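Local coordinates for protein CocE/NonD family hydrolase (Staphylococcus aureus subsp. aureus COL, PDB 3III) that is probably a serine hydrolase of the alpha/beta-hydrolase fold, acting on ester or amide bonds as its CocE/NonD and X-Pro dipeptidyl-peptidase relatives do, at residues P209-Y214 / H533-N538. Numbering follows the deposited sequence.
Sequences PDTGFY and HEETVN
Thr211 and Glu534 meet at a seam between two domains, a worked example of how a single side-chain hydroxyl can tie a turn to a distant loop. The turn leads into helix 213-224 of the hydrolase domain and the long loop belongs to the C-terminal beta domain, consistent with the two-domain build of X-Pro dipeptidyl-peptidase relatives. One nearly straight hydrogen bond joins the two segments: the backbone N of Glu534 donates to Thr211 OG1 at 3.0 Å, with an angle of 170° at the hydrogen. The chi1 of 63° sets this hydroxyl between the threonine's own N and carbonyl carbon, and the methyl, beside that N, turns to Glu535. Thr211 CG2 lies 3.8 Å from Glu535 CD, the two side chains crossing at a slant, so the extended glutamate lays aliphatic carbon and carboxylate against the methyl while its OE2 forms a salt bridge with Arg215. His533 starts away from the turn, but its ring swings back until CD2 stands 3.5 Å from Pro209 O; its nitrogens are engaged by Glu517 at ND1 and His205 at NE2, which should fix the ring's rotation. Behind Thr211, buried Asp210 orders the turn: its OD1 accepts from Gly212 N at 2.7 Å, an Asx turn, and also from Glu532 N of the loop, while OD2 takes Tyr214 N at 2.8 Å, in the first turn of the helix. Both Gly212 N and Tyr214 N approach from above the carboxylate plane. Gln238 of helix 234-240 and Arg458 of strand 447-458 touch Pro209, while helix 198-203 packs on Phe213 and Tyr214, placing the seam between the helices of the hydrolase domain and the five-stranded antiparallel sheet of the C-terminal domain.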
# COMPACT_ATOMS: atom_id res chain seq x y z
N PRO A 209 -4.48 16.75 4.98
CA PRO A 209 -4.96 15.69 5.85
C PRO A 209 -6.05 14.82 5.24
O PRO A 209 -6.97 15.33 4.61
CB PRO A 209 -5.46 16.41 7.09
CG PRO A 209 -5.65 17.78 6.70
CD PRO A 209 -4.86 18.08 5.46
N ASP A 210 -5.91 13.52 5.42
CA ASP A 210 -6.93 12.57 4.97
C ASP A 210 -8.04 12.63 6.01
O ASP A 210 -7.86 12.23 7.17
CB ASP A 210 -6.37 11.19 4.86
CG ASP A 210 -7.44 10.12 4.40
OD1 ASP A 210 -8.59 10.52 4.10
OD2 ASP A 210 -7.15 8.89 4.47
N THR A 211 -9.19 13.08 5.59
CA THR A 211 -10.36 13.16 6.47
C THR A 211 -11.31 11.94 6.27
O THR A 211 -12.39 11.82 6.91
CB THR A 211 -11.12 14.43 6.19
OG1 THR A 211 -11.61 14.42 4.84
CG2 THR A 211 -10.23 15.63 6.47
N GLY A 212 -10.89 11.05 5.40
CA GLY A 212 -11.67 9.87 5.11
C GLY A 212 -11.10 8.61 5.71
O GLY A 212 -11.15 8.43 6.94
N PHE A 213 -10.52 7.77 4.85
CA PHE A 213 -9.99 6.48 5.26
C PHE A 213 -9.15 6.49 6.56
O PHE A 213 -9.39 5.67 7.46
CB PHE A 213 -9.16 5.81 4.18
CG PHE A 213 -8.64 4.50 4.61
CD1 PHE A 213 -9.45 3.38 4.60
CD2 PHE A 213 -7.34 4.39 5.08
CE1 PHE A 213 -8.94 2.14 5.05
CE2 PHE A 213 -6.83 3.16 5.49
CZ PHE A 213 -7.64 2.04 5.48
N TYR A 214 -8.22 7.43 6.67
CA TYR A 214 -7.37 7.53 7.88
C TYR A 214 -8.18 7.55 9.17
O TYR A 214 -7.84 6.85 10.16
CB TYR A 214 -6.50 8.77 7.82
CG TYR A 214 -5.64 8.98 9.06
CD1 TYR A 214 -4.47 8.25 9.25
CD2 TYR A 214 -6.03 9.89 10.07
CE1 TYR A 214 -3.70 8.44 10.39
CE2 TYR A 214 -5.29 10.09 11.20
CZ TYR A 214 -4.08 9.37 11.34
OH TYR A 214 -3.33 9.58 12.48
N HIS A 533 -10.56 14.56 1.46
CA HIS A 533 -9.78 15.72 1.85
C HIS A 533 -10.71 16.91 2.04
O HIS A 533 -10.68 17.86 1.28
CB HIS A 533 -8.66 15.97 0.80
CG HIS A 533 -7.74 14.79 0.61
ND1 HIS A 533 -7.94 13.84 -0.38
CD2 HIS A 533 -6.62 14.40 1.26
CE1 HIS A 533 -7.01 12.91 -0.29
NE2 HIS A 533 -6.20 13.22 0.70
N GLU A 534 -11.56 16.84 3.05
CA GLU A 534 -12.60 17.83 3.25
C GLU A 534 -12.15 19.01 4.11
O GLU A 534 -12.93 19.94 4.33
CB GLU A 534 -13.84 17.20 3.86
CG GLU A 534 -14.45 16.09 3.03
CD GLU A 534 -15.30 16.58 1.91
OE1 GLU A 534 -16.16 17.46 2.10
OE2 GLU A 534 -15.13 16.06 0.81
N GLU A 535 -10.93 18.97 4.64
CA GLU A 535 -10.39 20.11 5.37
C GLU A 535 -9.32 20.79 4.51
O GLU A 535 -8.16 20.36 4.49
CB GLU A 535 -9.84 19.67 6.75
CG GLU A 535 -10.97 19.32 7.70
CD GLU A 535 -10.53 18.54 8.94
OE1 GLU A 535 -9.32 18.42 9.22
OE2 GLU A 535 -11.43 18.05 9.65
N THR A 536 -9.75 21.82 3.79
CA THR A 536 -8.96 22.45 2.73
C THR A 536 -8.60 23.90 3.11
O THR A 536 -9.38 24.55 3.80
CB THR A 536 -9.75 22.47 1.36
OG1 THR A 536 -8.91 22.98 0.34
CG2 THR A 536 -10.97 23.39 1.46
N VAL A 537 -7.45 24.38 2.63
CA VAL A 537 -7.04 25.82 2.69
C VAL A 537 -7.50 26.66 1.49
O VAL A 537 -7.28 27.87 1.45
CB VAL A 537 -5.48 25.96 2.72
CG1 VAL A 537 -4.88 25.34 3.97
CG2 VAL A 537 -4.84 25.34 1.42
N ASN A 538 -8.13 26.02 0.52
CA ASN A 538 -8.57 26.68 -0.70
C ASN A 538 -9.64 27.76 -0.55
O ASN A 538 -10.66 27.59 0.11
CB ASN A 538 -9.04 25.65 -1.74
CG ASN A 538 -7.88 24.91 -2.36
OD1 ASN A 538 -6.76 25.40 -2.31
ND2 ASN A 538 -8.12 23.74 -2.93